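Local coordinates for protein ricin B-related lectin (PDB 5MUA) that binds galactose through a ricin-type beta-trefoil lectin domain and also carries a papain-like cysteine protease domain that binds calcium and the inhibitor E-64, at residues A57-V62 and N94-I99; M71-H76 and I108-T113. One frame throughout, in Å; residues are numbered along the deposited sequence.

Interaction 1: residues A57-V62 and N94-I99; sequences ADTYTV and NQKWII. With GAL (beta-D-galactopyranose), chain J.
Tyr60 and Trp97 face each other as a hydrogen-bonded antiparallel pair between strands 59-64 and 97-100 of the ricin-type beta-trefoil. Tyr60 N donates to Trp97 O at 2.8 Å. Trp97 N returns the bond to Tyr60 O at 2.7 Å. Two residues along, Ile99 N donates to Asp58 O at 3.1 Å. The short strand segments are well splayed, with 116° between their directions.

The Trp97 side chain can be followed outward. Its CB lies 3.5 Å from Tyr60 O. CG is next, anti to its own carbonyl carbon (chi1 -60°), and this turns the indole toward Val62. CD1 meets Val62 CG2 at 3.9 Å, and the two side chains cross at about a right angle. NE1 donates to Met71 O, which fixes the buried ring to strand 70-73. The Trp97 side chain also packs on Ile108 and Ser110 of strand 107-110. The Tyr60 ring lies on the same face of the sheet. Its CD2 touches the Ile99 CD1 methyl, and Phe3 packs against the ring edge-to-face. On the opposite face, Thr59 OG1 rests against Ile98 CG1 and is hydrogen-bonded to Ala57 O.

Toward the start of 94-99 the chain reaches the sugar. Gln95 NE2 holds Asp72 OD2, a second-shell bond that probably helps to orient this galactose-binding carboxylate. A water bridges Val62 N, from which it accepts, and Gln95 O. Asn94 ND2 gives galactose O3 a nearly straight bond of 2.9 Å, with 175° at the hydrogen.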
loop_
_atom_site.group_PDB
_atom_site.type_symbol
_atom_site.label_atom_id
_atom_site.label_comp_id
_atom_site.label_asym_id
_atom_site.label_seq_id
_atom_site.Cartn_x
_atom_site.Cartn_y
_atom_site.Cartn_z
ATOM N N ALA B 57 -34.539 -3.273 19.061
ATOM C CA ALA B 57 -34.180 -4.539 19.664
ATOM C C ALA B 57 -34.129 -5.682 18.620
ATOM O O ALA B 57 -35.086 -5.919 17.898
ATOM C CB ALA B 57 -35.175 -4.904 20.769
ATOM N N ASP B 58 -32.987 -6.355 18.530
ATOM C CA ASP B 58 -32.828 -7.499 17.653
ATOM C C ASP B 58 -33.183 -7.276 16.171
ATOM O O ASP B 58 -33.463 -8.231 15.443
ATOM C CB ASP B 58 -33.597 -8.681 18.235
ATOM C CG ASP B 58 -33.248 -8.929 19.665
ATOM O OD1 ASP B 58 -32.089 -9.315 19.927
ATOM O OD2 ASP B 58 -34.138 -8.756 20.530
ATOM N N THR B 59 -33.096 -6.031 15.694
ATOM C CA THR B 59 -33.508 -5.719 14.350
ATOM C C THR B 59 -32.320 -5.226 13.530
ATOM O O THR B 59 -31.502 -4.456 14.033
ATOM C CB THR B 59 -34.623 -4.664 14.386
ATOM O OG1 THR B 59 -35.670 -5.183 15.244
ATOM C CG2 THR B 59 -35.174 -4.426 13.027
ATOM N N TYR B 60 -32.232 -5.700 12.279
ATOM C CA TYR B 60 -31.029 -5.538 11.458
ATOM C C TYR B 60 -31.406 -5.398 10.011
ATOM O O TYR B 60 -32.427 -5.974 9.552
ATOM C CB TYR B 60 -30.136 -6.788 11.559
ATOM C CG TYR B 60 -29.676 -7.085 12.966
ATOM C CD1 TYR B 60 -28.505 -6.508 13.490
ATOM C CD2 TYR B 60 -30.393 -7.970 13.793
ATOM C CE1 TYR B 60 -28.090 -6.776 14.824
ATOM C CE2 TYR B 60 -30.010 -8.232 15.088
ATOM C CZ TYR B 60 -28.863 -7.645 15.608
ATOM O OH TYR B 60 -28.513 -7.937 16.898
ATOM N N THR B 61 -30.561 -4.669 9.254
ATOM C CA THR B 61 -30.545 -4.853 7.804
ATOM C C THR B 61 -29.576 -6.001 7.537
ATOM O O THR B 61 -28.656 -6.241 8.311
ATOM C CB THR B 61 -30.073 -3.608 7.076
ATOM O OG1 THR B 61 -28.882 -3.062 7.680
ATOM C CG2 THR B 61 -31.139 -2.581 7.072
ATOM N N VAL B 62 -29.796 -6.681 6.426
ATOM C CA VAL B 62 -29.012 -7.805 5.989
ATOM C C VAL B 62 -28.647 -7.471 4.557
ATOM O O VAL B 62 -29.458 -7.523 3.632
ATOM C CB VAL B 62 -29.804 -9.149 6.095
ATOM C CG1 VAL B 62 -28.996 -10.314 5.549
ATOM C CG2 VAL B 62 -30.230 -9.354 7.508
ATOM N N ASN B 94 -39.704 -3.599 5.322
ATOM C CA ASN B 94 -39.519 -4.869 4.572
ATOM C C ASN B 94 -38.059 -5.100 4.196
ATOM O O ASN B 94 -37.746 -6.027 3.458
ATOM C CB ASN B 94 -40.382 -4.928 3.311
ATOM C CG ASN B 94 -39.910 -3.938 2.221
ATOM O OD1 ASN B 94 -39.534 -2.797 2.530
ATOM N ND2 ASN B 94 -39.921 -4.378 0.977
ATOM N N GLN B 95 -37.155 -4.242 4.616
ATOM C CA GLN B 95 -35.682 -4.533 4.621
ATOM C C GLN B 95 -35.082 -4.648 6.023
ATOM O O GLN B 95 -33.850 -4.646 6.191
ATOM C CB GLN B 95 -34.909 -3.451 3.814
ATOM C CG GLN B 95 -35.439 -3.370 2.383
ATOM C CD GLN B 95 -34.690 -2.393 1.538
ATOM O OE1 GLN B 95 -33.884 -1.573 2.064
ATOM N NE2 GLN B 95 -34.837 -2.537 0.213
ATOM N N LYS B 96 -35.928 -4.660 7.053
ATOM C CA LYS B 96 -35.497 -4.832 8.399
ATOM C C LYS B 96 -35.937 -6.199 8.870
ATOM O O LYS B 96 -37.076 -6.639 8.573
ATOM C CB LYS B 96 -36.119 -3.783 9.307
ATOM C CG LYS B 96 -35.561 -2.374 9.032
ATOM C CD LYS B 96 -36.237 -1.353 9.960
ATOM C CE LYS B 96 -35.495 -0.033 10.053
ATOM N NZ LYS B 96 -35.590 0.731 8.813
ATOM N N TRP B 97 -35.024 -6.830 9.578
ATOM C CA TRP B 97 -35.110 -8.265 9.925
ATOM C C TRP B 97 -34.821 -8.500 11.404
ATOM O O TRP B 97 -33.815 -8.009 11.920
ATOM C CB TRP B 97 -34.133 -9.043 9.054
ATOM C CG TRP B 97 -34.422 -8.893 7.610
ATOM C CD1 TRP B 97 -33.807 -8.054 6.731
ATOM C CD2 TRP B 97 -35.436 -9.572 6.854
ATOM N NE1 TRP B 97 -34.391 -8.151 5.529
ATOM C CE2 TRP B 97 -35.379 -9.075 5.544
ATOM C CE3 TRP B 97 -36.400 -10.523 7.163
ATOM C CZ2 TRP B 97 -36.220 -9.536 4.507
ATOM C CZ3 TRP B 97 -37.230 -11.044 6.114
ATOM C CH2 TRP B 97 -37.181 -10.529 4.831
ATOM N N ILE B 98 -35.742 -9.185 12.080
ATOM C CA ILE B 98 -35.654 -9.491 13.486
ATOM C C ILE B 98 -35.054 -10.879 13.513
ATOM O O ILE B 98 -35.658 -11.845 13.003
ATOM C CB ILE B 98 -37.022 -9.414 14.230
ATOM C CG1 ILE B 98 -37.552 -7.944 14.192
ATOM C CG2 ILE B 98 -36.801 -9.783 15.686
ATOM C CD1 ILE B 98 -39.007 -7.748 14.663
ATOM N N ILE B 99 -33.886 -10.980 14.129
ATOM C CA ILE B 99 -33.109 -12.240 14.176
ATOM C C ILE B 99 -33.079 -12.687 15.612
ATOM O O ILE B 99 -32.511 -12.006 16.423
ATOM C CB ILE B 99 -31.719 -12.035 13.614
ATOM C CG1 ILE B 99 -31.826 -11.677 12.122
ATOM C CG2 ILE B 99 -30.896 -13.328 13.772
ATOM C CD1 ILE B 99 -30.525 -11.198 11.545
HETATM C C1 GAL J . -41.699 -2.457 -3.653
HETATM C C2 GAL J . -40.920 -2.360 -2.342
HETATM C C3 GAL J . -39.440 -2.655 -2.473
HETATM C C4 GAL J . -39.264 -3.966 -3.254
HETATM C C5 GAL J . -40.086 -3.934 -4.570
HETATM C C6 GAL J . -40.075 -5.243 -5.332
HETATM O O1 GAL J . -43.048 -2.411 -3.290
HETATM O O2 GAL J . -41.066 -1.022 -1.837
HETATM O O3 GAL J . -38.892 -2.677 -1.129
HETATM O O4 GAL J . -39.735 -5.023 -2.378
HETATM O O5 GAL J . -41.472 -3.664 -4.302
HETATM O O6 GAL J . -40.751 -5.046 -6.562
HETATM O O HOH W 1 -32.011 -5.774 4.656
#

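Interaction 2: residues M71-H76 and I108-T113; sequences MDLAGH and IKSKET. With GAL (beta-D-galactopyranose), chain J.
Leu73 and Thr113 reach toward each other tip to tip, and this is the tight part of the contact. Leu73 CG stands anti to the backbone N (chi1 -178°), which carries CD2 across to the turn after strand 107-110. There the methyl meets Thr113 OG1 at 3.4 Å and Thr113 CG2 at 3.7 Å. Ser110 CB and OG also touch it. Thr113 OG1 has its polar partner in Thr115 OG1. Ser110 OG accepts weak bonds from the amides of Glu112 and Thr113.

The outer side is looser and wetter. Glu112 comes to the edge of the His76 ring, its carboxylate turned 70° from the ring plane. In the conformer given for Glu112, two waters bridge it to His76. One links His76 O and Glu112 OE1. The other lies in the ring plane beside ND1 and donates to Glu112 OE2.

The far nitrogen of the same ring serves the sugar: His76 NE2 is hydrogen-bonded to galactose O2 at 2.7 Å. Asp72 grips two more hydroxyls, O4 through OD1 and O3 through OD2, the latter at 2.6 Å. Gly75 N donates to O4. This is a carbohydrate site of the ricin-B type.

In the fold, Leu73 also touches Ile84 of strand 82-87 and Trp97 of strand 97-100. Strand 70-73 pairs with 82-87, whereas strand 107-110 pairs with 97-100.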
loop_
_atom_site.group_PDB
_atom_site.type_symbol
_atom_site.label_atom_id
_atom_site.label_comp_id
_atom_site.label_asym_id
_atom_site.label_seq_id
_atom_site.Cartn_x
_atom_site.Cartn_y
_atom_site.Cartn_z
ATOM N N MET B 71 -31.335 -7.391 1.490
ATOM C CA MET B 71 -32.347 -8.490 1.564
ATOM C C MET B 71 -33.702 -7.827 1.837
ATOM O O MET B 71 -33.856 -7.025 2.779
ATOM C CB MET B 71 -32.023 -9.441 2.641
ATOM C CG MET B 71 -32.924 -10.662 2.656
ATOM S SD MET B 71 -32.476 -11.774 4.079
ATOM C CE MET B 71 -31.117 -12.758 3.442
ATOM N N ASP B 72 -34.670 -8.127 0.982
ATOM C CA ASP B 72 -35.898 -7.339 0.915
ATOM C C ASP B 72 -37.063 -8.330 0.656
ATOM O O ASP B 72 -36.957 -9.248 -0.171
ATOM C CB ASP B 72 -35.687 -6.302 -0.223
ATOM C CG ASP B 72 -36.989 -5.520 -0.653
ATOM O OD1 ASP B 72 -37.996 -6.176 -1.064
ATOM O OD2 ASP B 72 -36.878 -4.272 -0.721
ATOM N N LEU B 73 -38.158 -8.142 1.392
ATOM C CA LEU B 73 -39.342 -8.981 1.210
ATOM C C LEU B 73 -40.209 -8.273 0.128
ATOM O O LEU B 73 -40.734 -7.157 0.361
ATOM C CB LEU B 73 -40.098 -9.131 2.522
ATOM C CG LEU B 73 -41.329 -10.028 2.436
ATOM C CD1 LEU B 73 -40.999 -11.482 2.049
ATOM C CD2 LEU B 73 -41.938 -10.065 3.807
ATOM N N ALA B 74 -40.254 -8.866 -1.053
ATOM C CA ALA B 74 -40.782 -8.235 -2.258
ATOM C C ALA B 74 -42.156 -7.679 -2.064
ATOM O O ALA B 74 -43.090 -8.356 -1.563
ATOM C CB ALA B 74 -40.782 -9.233 -3.458
ATOM N N GLY B 75 -42.302 -6.407 -2.360
ATOM C CA GLY B 75 -43.604 -5.776 -2.304
ATOM C C GLY B 75 -44.221 -5.637 -0.906
ATOM O O GLY B 75 -45.428 -5.308 -0.765
ATOM N N HIS B 76 -43.421 -5.797 0.139
ATOM C CA HIS B 76 -43.833 -5.743 1.523
ATOM C C HIS B 76 -44.911 -6.812 1.837
ATOM O O HIS B 76 -45.635 -6.651 2.811
ATOM C CB HIS B 76 -44.403 -4.352 1.923
ATOM C CG HIS B 76 -43.582 -3.198 1.449
ATOM N ND1 HIS B 76 -42.839 -2.432 2.315
ATOM C CD2 HIS B 76 -43.466 -2.628 0.233
ATOM C CE1 HIS B 76 -42.224 -1.488 1.623
ATOM N NE2 HIS B 76 -42.563 -1.618 0.355
ATOM N N ILE B 108 -35.254 -15.651 11.053
ATOM C CA ILE B 108 -35.107 -14.316 10.420
ATOM C C ILE B 108 -36.534 -13.855 10.034
ATOM O O ILE B 108 -37.126 -14.324 9.070
ATOM C CB ILE B 108 -34.222 -14.360 9.174
ATOM C CG1 ILE B 108 -32.913 -15.118 9.458
ATOM C CG2 ILE B 108 -33.945 -12.952 8.658
ATOM C CD1 ILE B 108 -32.127 -15.423 8.205
ATOM N N LYS B 109 -37.044 -12.851 10.756
ATOM C CA LYS B 109 -38.420 -12.435 10.585
ATOM C C LYS B 109 -38.477 -11.025 10.062
ATOM O O LYS B 109 -37.771 -10.149 10.585
ATOM C CB LYS B 109 -39.123 -12.470 11.930
ATOM C CG LYS B 109 -40.626 -12.113 11.861
ATOM C CD LYS B 109 -41.246 -12.245 13.202
ATOM C CE LYS B 109 -40.780 -11.159 14.080
ATOM N NZ LYS B 109 -41.602 -11.002 15.316
ATOM N N SER B 110 -39.301 -10.826 9.035
ATOM C CA SER B 110 -39.528 -9.456 8.466
ATOM C C SER B 110 -40.227 -8.559 9.489
ATOM O O SER B 110 -41.278 -8.948 10.057
ATOM C CB SER B 110 -40.345 -9.532 7.215
ATOM O OG SER B 110 -40.803 -8.221 6.872
ATOM N N LYS B 111 -39.647 -7.396 9.764
ATOM C CA LYS B 111 -40.252 -6.464 10.743
ATOM C C LYS B 111 -41.600 -6.046 10.187
ATOM O O LYS B 111 -42.544 -5.857 10.949
ATOM C CB LYS B 111 -39.400 -5.198 10.906
ATOM C CG LYS B 111 -39.987 -4.223 11.934
ATOM C CD LYS B 111 -39.290 -2.917 11.903
ATOM C CE LYS B 111 -39.927 -1.826 12.809
ATOM N NZ LYS B 111 -39.182 -0.587 12.410
ATOM N N GLU B 112 -41.713 -5.902 8.880
ATOM C CA GLU B 112 -42.969 -5.420 8.319
ATOM C C GLU B 112 -44.092 -6.416 8.499
ATOM O O GLU B 112 -45.164 -6.043 8.998
ATOM C CB GLU B 112 -42.817 -5.098 6.867
ATOM C CG GLU B 112 -43.969 -4.958 5.878
ATOM C CD GLU B 112 -44.587 -3.608 5.932
ATOM O OE1 GLU B 112 -45.703 -3.483 5.423
ATOM O OE2 GLU B 112 -43.916 -2.693 6.439
ATOM N N THR B 113 -43.825 -7.677 8.157
ATOM C CA THR B 113 -44.889 -8.670 8.041
ATOM C C THR B 113 -45.014 -9.673 9.128
ATOM O O THR B 113 -46.062 -10.276 9.252
ATOM C CB THR B 113 -44.757 -9.427 6.731
ATOM O OG1 THR B 113 -43.560 -10.197 6.760
ATOM C CG2 THR B 113 -44.778 -8.510 5.547
HETATM C C1 GAL J . -41.699 -2.457 -3.653
HETATM C C2 GAL J . -40.920 -2.360 -2.342
HETATM C C3 GAL J . -39.440 -2.655 -2.473
HETATM C C4 GAL J . -39.264 -3.966 -3.254
HETATM C C5 GAL J . -40.086 -3.934 -4.570
HETATM C C6 GAL J . -40.075 -5.243 -5.332
HETATM O O1 GAL J . -43.048 -2.411 -3.290
HETATM O O2 GAL J . -41.066 -1.022 -1.837
HETATM O O3 GAL J . -38.892 -2.677 -1.129
HETATM O O4 GAL J . -39.735 -5.023 -2.378
HETATM O O5 GAL J . -41.472 -3.664 -4.302
HETATM O O6 GAL J . -40.751 -5.046 -6.562
HETATM O O HOH W 2 -47.186 -5.075 4.132
HETATM O O HOH W 3 -41.901 -1.793 4.663
#

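The centres of interactions 1 and 2 are 9 Å apart, on the same side of the chain's centre. Their segments alternate along the chain: 57-62, 71-76, 94-99, 108-113. Strands 59-64 and 70-73 are successive, as are 97-100 and 107-110. The latter two are also sheet neighbours, and Ile98 N probably bonds to Lys109 O. The same trefoil framework thus supports one galactose site from two parts of the chain. Segment 71-76 brings Asp72, Gly75 and His76, while 94-99 brings Asn94, whose OD1 packs against His76 CE1. The galactose site lies in the lectin part, away from the E-64 and calcium sites.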